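Local atomic coordinates of Ras-related protein Rab-7L1 (Homo sapiens, PDB entry 6HH2), a protein that binds and hydrolyses GTP as a Rab switch in vesicle trafficking, maintaining the endosome-trans-Golgi network and recruiting LRRK2 to the Golgi and stimulating its kinase activity. Residues K37-T42 with D46-V51; E58-Q63 with V171-M176. The protein carries 4 engineered substitutions. All blocks are in the same frame, centred on the assembly; numbering follows the deposited sequence.

Contact 1. Residues K37-T42 with D46-V51; sequences KHYKST and DFALKV
Tyr39 reaches from 37-42 across to Ala48 and Leu49, and its ring carries most of the contact. From CB, which points at the other segment, the chain turns with CG between the backbone N and the carbonyl carbon (chi1 75°), directing the ring at the start of strand 48-55. Tyr39 CD2 lies 3.6 Å from Leu49 CD2, a methyl that approaches obliquely, and Tyr39 CE2 is 3.8 Å from Leu49 CB. CG of Lys40 sits 3.8 Å above the Tyr39 ring plane, over the centre of one face. Both segments contribute to what is probably the effector region, in the stretch known in Ras-like GTPases as switch I, here with GDP bound. At the tip, Tyr39 OH accepts the backbone N-H of Leu49 (N to OH 3.0 Å, 169° at the hydrogen) and lies 3.5 Å from Ala48 CA. Tyr39 OH also receives Lys40 NZ at 3.2 Å and is hydrogen-bonded to Asp33, which pairs with the Lys40 ammonium in a salt bridge, partners that restrain the ring's tip. A water accepts from Lys40 NZ at 2.8 Å and donates to Phe47 O at 2.6 Å, adding a second polar bridge between the segments.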
ATOM      1  N   LYS A  37       2.210   7.894  19.726  1.00 23.17           N
ATOM      2  CA  LYS A  37       2.647   6.500  19.697  1.00 26.37           C
ATOM      3  C   LYS A  37       2.294   5.760  20.968  1.00 25.41           C
ATOM      4  O   LYS A  37       2.801   4.625  21.182  1.00 28.46           O
ATOM      5  CB  LYS A  37       4.162   6.432  19.466  1.00 29.51           C
ATOM      6  CG  LYS A  37       4.545   6.899  18.038  1.00 28.58           C
ATOM      7  CD  LYS A  37       6.017   6.557  17.794  1.00 38.71           C
ATOM      8  CE  LYS A  37       6.840   7.698  17.364  1.00 42.48           C
ATOM      9  NZ  LYS A  37       8.262   7.171  17.475  1.00 47.44           N
ATOM     10  N   HIS A  38       1.506   6.369  21.853  1.00 24.67           N
ATOM     11  CA  HIS A  38       1.145   5.748  23.115  1.00 26.66           C
ATOM     12  C   HIS A  38       0.552   4.366  22.904  1.00 29.21           C
ATOM     13  O   HIS A  38       0.802   3.444  23.712  1.00 30.31           O
ATOM     14  CB  HIS A  38       0.172   6.670  23.876  1.00 27.88           C
ATOM     15  CG  HIS A  38      -0.138   6.237  25.276  1.00 32.73           C
ATOM     16  ND1 HIS A  38      -1.143   5.345  25.563  1.00 34.65           N
ATOM     17  CD2 HIS A  38       0.347   6.660  26.468  1.00 35.18           C
ATOM     18  CE1 HIS A  38      -1.236   5.194  26.874  1.00 35.69           C
ATOM     19  NE2 HIS A  38      -0.350   5.992  27.452  1.00 37.97           N
ATOM     20  N   TYR A  39      -0.169   4.180  21.813  1.00 27.18           N
ATOM     21  CA  TYR A  39      -0.847   2.928  21.562  1.00 25.80           C
ATOM     22  C   TYR A  39       0.109   1.751  21.372  1.00 29.79           C
ATOM     23  O   TYR A  39      -0.310   0.619  21.588  1.00 30.27           O
ATOM     24  CB  TYR A  39      -1.756   3.050  20.340  1.00 24.75           C
ATOM     25  CG  TYR A  39      -1.030   3.064  18.991  1.00 24.52           C
ATOM     26  CD1 TYR A  39      -0.470   4.242  18.460  1.00 25.03           C
ATOM     27  CD2 TYR A  39      -0.918   1.895  18.239  1.00 23.15           C
ATOM     28  CE1 TYR A  39       0.195   4.239  17.230  1.00 22.32           C
ATOM     29  CE2 TYR A  39      -0.278   1.886  17.013  1.00 24.20           C
ATOM     30  CZ  TYR A  39       0.277   3.077  16.501  1.00 22.19           C
ATOM     31  OH  TYR A  39       0.912   3.080  15.273  1.00 22.45           O
ATOM     32  N   LYS A  40       1.360   1.984  20.956  1.00 26.40           N
ATOM     33  CA  LYS A  40       2.208   0.853  20.559  1.00 30.24           C
ATOM     34  C   LYS A  40       2.504  -0.067  21.721  1.00 33.33           C
ATOM     35  O   LYS A  40       2.776  -1.262  21.520  1.00 35.54           O
ATOM     36  CB  LYS A  40       3.511   1.390  19.976  1.00 27.92           C
ATOM     37  CG  LYS A  40       3.278   2.095  18.665  1.00 27.63           C
ATOM     38  CD  LYS A  40       4.568   2.635  18.122  1.00 32.36           C
ATOM     39  CE  LYS A  40       4.346   3.294  16.797  1.00 29.28           C
ATOM     40  NZ  LYS A  40       4.030   2.294  15.684  1.00 26.77           N
ATOM     41  N   SER A  41       2.470   0.456  22.935  1.00 30.78           N
ATOM     42  CA  SER A  41       2.896  -0.385  24.057  1.00 33.11           C
ATOM     43  C   SER A  41       1.933  -1.552  24.288  1.00 38.33           C
ATOM     44  O   SER A  41       2.335  -2.593  24.830  1.00 40.31           O
ATOM     45  CB  SER A  41       3.098   0.481  25.289  1.00 38.33           C
ATOM     46  OG  SER A  41       1.867   0.738  25.910  1.00 50.86           O
ATOM     47  N   THR A  42       0.674  -1.425  23.870  1.00 35.38           N
ATOM     48  CA  THR A  42      -0.310  -2.496  24.010  1.00 34.71           C
ATOM     49  C   THR A  42      -0.764  -3.103  22.686  1.00 36.15           C
ATOM     50  O   THR A  42      -1.312  -4.212  22.684  1.00 39.68           O
ATOM     51  CB  THR A  42      -1.530  -2.022  24.818  1.00 31.19           C
ATOM     52  OG1 THR A  42      -2.139  -0.902  24.126  1.00 31.41           O
ATOM     53  CG2 THR A  42      -1.133  -1.585  26.198  1.00 33.58           C
ATOM     54  N   ASP A  46       3.851  -4.886  14.839  1.00 30.19           N
ATOM     55  CA  ASP A  46       3.789  -5.550  13.540  1.00 31.32           C
ATOM     56  C   ASP A  46       3.236  -4.617  12.456  1.00 27.91           C
ATOM     57  O   ASP A  46       3.466  -4.832  11.253  1.00 27.36           O
ATOM     58  CB  ASP A  46       2.840  -6.754  13.595  1.00 32.30           C
ATOM     59  CG  ASP A  46       3.402  -7.919  14.372  1.00 49.61           C
ATOM     60  OD1 ASP A  46       4.600  -8.229  14.177  1.00 46.81           O
ATOM     61  OD2 ASP A  46       2.630  -8.480  15.181  1.00 53.95           O
ATOM     62  N   PHE A  47       2.554  -3.553  12.854  1.00 23.76           N
ATOM     63  CA  PHE A  47       1.905  -2.635  11.912  1.00 21.95           C
ATOM     64  C   PHE A  47       1.793  -1.303  12.626  1.00 22.70           C
ATOM     65  O   PHE A  47       1.911  -1.231  13.841  1.00 24.73           O
ATOM     66  CB  PHE A  47       0.481  -3.130  11.521  1.00 22.00           C
ATOM     67  CG  PHE A  47      -0.407  -3.458  12.710  1.00 22.89           C
ATOM     68  CD1 PHE A  47      -1.132  -2.463  13.385  1.00 24.18           C
ATOM     69  CD2 PHE A  47      -0.474  -4.758  13.209  1.00 24.24           C
ATOM     70  CE1 PHE A  47      -1.905  -2.792  14.504  1.00 25.24           C
ATOM     71  CE2 PHE A  47      -1.270  -5.078  14.313  1.00 26.87           C
ATOM     72  CZ  PHE A  47      -1.982  -4.100  14.958  1.00 28.24           C
ATOM     73  N   ALA A  48       1.505  -0.255  11.862  1.00 20.82           N
ATOM     74  CA  ALA A  48       1.196   1.059  12.441  1.00 19.81           C
ATOM     75  C   ALA A  48      -0.288   1.311  12.199  1.00 20.79           C
ATOM     76  O   ALA A  48      -0.852   0.782  11.249  1.00 24.05           O
ATOM     77  CB  ALA A  48       1.991   2.139  11.712  1.00 20.82           C
ATOM     78  N   LEU A  49      -0.915   2.088  13.068  1.00 20.72           N
ATOM     79  CA  LEU A  49      -2.342   2.360  12.940  1.00 19.62           C
ATOM     80  C   LEU A  49      -2.605   3.747  12.358  1.00 20.98           C
ATOM     81  O   LEU A  49      -1.838   4.702  12.548  1.00 20.46           O
ATOM     82  CB  LEU A  49      -2.942   2.369  14.330  1.00 21.60           C
ATOM     83  CG  LEU A  49      -3.878   1.244  14.805  1.00 35.30           C
ATOM     84  CD1 LEU A  49      -3.960  -0.018  14.005  1.00 29.45           C
ATOM     85  CD2 LEU A  49      -3.808   1.024  16.303  1.00 26.66           C
ATOM     86  N   LYS A  50      -3.755   3.871  11.694  1.00 20.04           N
ATOM     87  CA  LYS A  50      -4.377   5.167  11.417  1.00 20.36           C
ATOM     88  C   LYS A  50      -5.856   5.020  11.725  1.00 21.10           C
ATOM     89  O   LYS A  50      -6.474   4.014  11.359  1.00 21.98           O
ATOM     90  CB  LYS A  50      -4.184   5.615   9.987  1.00 19.60           C
ATOM     91  CG  LYS A  50      -4.623   7.115   9.791  1.00 24.27           C
ATOM     92  CD  LYS A  50      -4.607   7.354   8.340  1.00 26.39           C
ATOM     93  CE  LYS A  50      -4.724   8.855   8.051  1.00 27.06           C
ATOM     94  NZ  LYS A  50      -3.560   9.608   8.660  1.00 29.05           N
ATOM     95  N   VAL A  51      -6.447   6.006  12.401  1.00 20.62           N
ATOM     96  CA  VAL A  51      -7.847   5.897  12.772  1.00 21.94           C
ATOM     97  C   VAL A  51      -8.545   7.154  12.267  1.00 21.47           C
ATOM     98  O   VAL A  51      -8.050   8.262  12.477  1.00 23.24           O
ATOM     99  CB  VAL A  51      -8.043   5.766  14.287  1.00 22.20           C
ATOM    100  CG1 VAL A  51      -9.517   5.516  14.637  1.00 26.18           C
ATOM    101  CG2 VAL A  51      -7.160   4.632  14.852  1.00 22.04           C
TER
HETATM  102  O   HOH W   1       2.492  -0.001  16.089  1.00 29.07           O

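Contact 2. Residues E58-Q63 with V171-M176; sequences EIVRLQ and VLIEKM
Ile173 holds CG1 anti to its carbonyl carbon (chi1 -66°) and CG2 anti to its backbone N, an arrangement that spreads its two branches toward Val60 and Leu62 of strand 58-66. Ile173 CG2 meets Val60 CG1 at 4.1 Å, whereas Ile173 CD1, at the end of the other branch, reaches Leu62 CD1 at 3.8 Å. Leu62 is forked in its turn: while CD1 packs against Ile173, its CD2 touches Met176 CE at 3.9 Å. The bend at the end of the methionine chain (chi3 -66°) sets that methyl against the leucine. All three side-chain pairs cross obliquely, and the contacts are between aliphatic carbons throughout. Val60 and Leu62 are two positions apart on the strand and both direct CB at the helix; Ile173 and Met176 are three apart, close to one turn, and face back. The segment axes approach to 10.9 Å at 112°, a spacing bridged by the side chains of these four buried residues. Beyond the pair, Ile173 also touches Leu52 of strand 48-55, and Met176 reaches Phe11 and Val13 of strand 8-17. The arrangement is that of the C-terminal helix of a Ras-like G domain, laid across one face of the central sheet.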
ATOM      1  N   GLU A  58     -19.468   5.677  13.095  1.00 35.16           N
ATOM      2  CA  GLU A  58     -18.518   4.702  12.572  1.00 30.55           C
ATOM      3  C   GLU A  58     -17.113   5.275  12.522  1.00 28.61           C
ATOM      4  O   GLU A  58     -16.916   6.429  12.137  1.00 29.16           O
ATOM      5  CB  GLU A  58     -18.815   4.363  11.123  1.00 31.83           C
ATOM      6  CG  GLU A  58     -20.230   3.819  10.907  1.00 37.91           C
ATOM      7  CD  GLU A  58     -20.557   3.802   9.431  1.00 43.51           C
ATOM      8  OE1 GLU A  58     -20.948   4.848   8.856  1.00 44.32           O
ATOM      9  OE2 GLU A  58     -20.359   2.756   8.813  1.00 40.93           O
ATOM     10  N   ILE A  59     -16.131   4.433  12.822  1.00 27.70           N
ATOM     11  CA  ILE A  59     -14.755   4.788  12.539  1.00 27.25           C
ATOM     12  C   ILE A  59     -14.176   3.747  11.577  1.00 25.36           C
ATOM     13  O   ILE A  59     -14.689   2.624  11.443  1.00 27.49           O
ATOM     14  CB  ILE A  59     -13.907   4.893  13.817  1.00 28.51           C
ATOM     15  CG1 ILE A  59     -13.885   3.558  14.542  1.00 36.11           C
ATOM     16  CG2 ILE A  59     -14.379   6.046  14.734  1.00 28.73           C
ATOM     17  CD1 ILE A  59     -12.724   3.453  15.526  1.00 39.02           C
ATOM     18  N   VAL A  60     -13.120   4.152  10.873  1.00 23.43           N
ATOM     19  CA  VAL A  60     -12.277   3.280  10.043  1.00 22.46           C
ATOM     20  C   VAL A  60     -10.915   3.199  10.707  1.00 23.04           C
ATOM     21  O   VAL A  60     -10.332   4.232  11.064  1.00 22.62           O
ATOM     22  CB  VAL A  60     -12.123   3.874   8.638  1.00 24.60           C
ATOM     23  CG1 VAL A  60     -10.999   3.156   7.874  1.00 26.82           C
ATOM     24  CG2 VAL A  60     -13.462   3.752   7.877  1.00 25.47           C
ATOM     25  N   ARG A  61     -10.422   1.983  10.900  1.00 22.43           N
ATOM     26  CA  ARG A  61      -9.119   1.753  11.519  1.00 21.17           C
ATOM     27  C   ARG A  61      -8.270   1.003  10.495  1.00 21.93           C
ATOM     28  O   ARG A  61      -8.695  -0.043   9.977  1.00 23.86           O
ATOM     29  CB  ARG A  61      -9.293   0.944  12.805  1.00 23.28           C
ATOM     30  CG  ARG A  61      -7.984   0.541  13.478  1.00 28.87           C
ATOM     31  CD  ARG A  61      -8.206  -0.151  14.843  1.00 36.50           C
ATOM     32  NE  ARG A  61      -8.673   0.804  15.841  1.00 42.60           N
ATOM     33  CZ  ARG A  61      -9.921   0.886  16.293  1.00 47.47           C
ATOM     34  NH1 ARG A  61     -10.854   0.050  15.855  1.00 47.39           N
ATOM     35  NH2 ARG A  61     -10.229   1.799  17.209  1.00 45.20           N
ATOM     36  N   LEU A  62      -7.111   1.558  10.147  1.00 19.86           N
ATOM     37  CA  LEU A  62      -6.217   0.905   9.193  1.00 20.33           C
ATOM     38  C   LEU A  62      -4.993   0.383   9.932  1.00 21.86           C
ATOM     39  O   LEU A  62      -4.373   1.117  10.704  1.00 23.24           O
ATOM     40  CB  LEU A  62      -5.692   1.879   8.159  1.00 23.19           C
ATOM     41  CG  LEU A  62      -6.701   2.672   7.383  1.00 29.38           C
ATOM     42  CD1 LEU A  62      -5.908   3.499   6.352  1.00 32.59           C
ATOM     43  CD2 LEU A  62      -7.682   1.714   6.726  1.00 26.07           C
ATOM     44  N   GLN A  63      -4.641  -0.879   9.708  1.00 19.73           N
ATOM     45  CA  GLN A  63      -3.331  -1.433  10.063  1.00 18.99           C
ATOM     46  C   GLN A  63      -2.456  -1.360   8.828  1.00 20.11           C
ATOM     47  O   GLN A  63      -2.774  -1.959   7.786  1.00 21.76           O
ATOM     48  CB  GLN A  63      -3.454  -2.896  10.487  1.00 20.86           C
ATOM     49  CG  GLN A  63      -4.315  -3.125  11.707  1.00 21.60           C
ATOM     50  CD  GLN A  63      -4.380  -4.590  12.097  1.00 25.70           C
ATOM     51  OE1 GLN A  63      -3.870  -5.446  11.347  1.00 27.02           O
ATOM     52  NE2 GLN A  63      -4.994  -4.899  13.229  1.00 26.82           N
ATOM     53  N   VAL A 171      -8.857   7.191  -1.586  1.00 21.28           N
ATOM     54  CA  VAL A 171      -9.692   6.453  -2.544  1.00 23.33           C
ATOM     55  C   VAL A 171      -9.578   4.953  -2.315  1.00 20.08           C
ATOM     56  O   VAL A 171     -10.543   4.211  -2.548  1.00 21.66           O
ATOM     57  CB  VAL A 171      -9.436   6.871  -4.007  1.00 24.02           C
ATOM     58  CG1 VAL A 171      -9.667   8.397  -4.192  1.00 27.22           C
ATOM     59  CG2 VAL A 171      -8.094   6.376  -4.499  1.00 25.35           C
ATOM     60  N   LEU A 172      -8.440   4.485  -1.814  1.00 20.37           N
ATOM     61  CA  LEU A 172      -8.333   3.079  -1.436  1.00 20.12           C
ATOM     62  C   LEU A 172      -9.235   2.744  -0.247  1.00 22.44           C
ATOM     63  O   LEU A 172      -9.882   1.691  -0.244  1.00 24.27           O
ATOM     64  CB  LEU A 172      -6.877   2.734  -1.148  1.00 19.89           C
ATOM     65  CG  LEU A 172      -6.607   1.258  -0.855  1.00 20.58           C
ATOM     66  CD1 LEU A 172      -6.951   0.377  -2.046  1.00 22.28           C
ATOM     67  CD2 LEU A 172      -5.142   1.093  -0.447  1.00 23.46           C
ATOM     68  N   ILE A 173      -9.292   3.617   0.771  1.00 21.27           N
ATOM     69  CA  ILE A 173     -10.225   3.390   1.885  1.00 21.89           C
ATOM     70  C   ILE A 173     -11.646   3.302   1.389  1.00 24.73           C
ATOM     71  O   ILE A 173     -12.426   2.444   1.836  1.00 25.32           O
ATOM     72  CB  ILE A 173     -10.086   4.510   2.922  1.00 21.33           C
ATOM     73  CG1 ILE A 173      -8.719   4.428   3.568  1.00 23.00           C
ATOM     74  CG2 ILE A 173     -11.229   4.436   3.996  1.00 26.49           C
ATOM     75  CD1 ILE A 173      -8.393   5.702   4.466  1.00 24.85           C
ATOM     76  N   GLU A 174     -12.027   4.210   0.493  1.00 23.83           N
ATOM     77  CA  GLU A 174     -13.401   4.196   0.027  1.00 26.99           C
ATOM     78  C   GLU A 174     -13.700   2.917  -0.727  1.00 24.84           C
ATOM     79  O   GLU A 174     -14.803   2.363  -0.597  1.00 27.34           O
ATOM     80  CB  GLU A 174     -13.701   5.461  -0.768  1.00 29.60           C
ATOM     81  CG  GLU A 174     -13.453   6.739   0.091  1.00 29.66           C
ATOM     82  CD  GLU A 174     -13.921   8.010  -0.550  1.00 42.11           C
ATOM     83  OE1 GLU A 174     -14.617   7.896  -1.575  1.00 48.46           O
ATOM     84  OE2 GLU A 174     -13.651   9.120  -0.023  1.00 36.45           O
ATOM     85  N   LYS A 175     -12.705   2.379  -1.430  1.00 24.16           N
ATOM     86  CA  LYS A 175     -12.921   1.099  -2.115  1.00 25.57           C
ATOM     87  C   LYS A 175     -13.041  -0.053  -1.120  1.00 26.63           C
ATOM     88  O   LYS A 175     -13.841  -0.974  -1.318  1.00 26.68           O
ATOM     89  CB  LYS A 175     -11.768   0.846  -3.095  1.00 25.43           C
ATOM     90  CG  LYS A 175     -11.840  -0.543  -3.793  1.00 29.01           C
ATOM     91  CD  LYS A 175     -13.015  -0.584  -4.759  1.00 39.35           C
ATOM     92  CE  LYS A 175     -12.622   0.024  -6.094  1.00 35.47           C
ATOM     93  NZ  LYS A 175     -13.767  -0.178  -7.028  1.00 37.74           N
ATOM     94  N   MET A 176     -12.207  -0.059  -0.085  1.00 24.80           N
ATOM     95  CA  MET A 176     -12.308  -1.115   0.924  1.00 24.71           C
ATOM     96  C   MET A 176     -13.650  -1.055   1.640  1.00 25.06           C
ATOM     97  O   MET A 176     -14.234  -2.094   1.964  1.00 27.02           O
ATOM     98  CB  MET A 176     -11.168  -1.000   1.934  1.00 21.16           C
ATOM     99  CG  MET A 176      -9.774  -1.331   1.304  1.00 20.76           C
ATOM    100  SD  MET A 176      -8.476  -1.437   2.531  1.00 23.64           S
ATOM    101  CE  MET A 176      -8.383   0.290   3.151  1.00 23.37           C
TER

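In the fold
Strand 48-55 and strand 58-66 are antiparallel neighbours in the sheet, and they join the two contacts directly: Lys50 O lies 2.8 Å from Leu62 N, a probable hydrogen bond, and Leu49 CD1 packs 3.9 Å from Gln63 CG. The centres of the contacts nevertheless stand about 16 Å apart. Contact 1 is partly buried, its centre about 17 Å from the centre of the chain, where the effector loop meets an outermost strand of the sheet; a tyrosine hydroxyl, a lysine and water join apolar packing there. Contact 2 has its centre about 12 Å from that of the chain, and its touching residues are all buried and apolar. Contact 1 is also local, with three residues between its segments, whereas contact 2 spans 107 and brings the C-terminal helix onto the sheet.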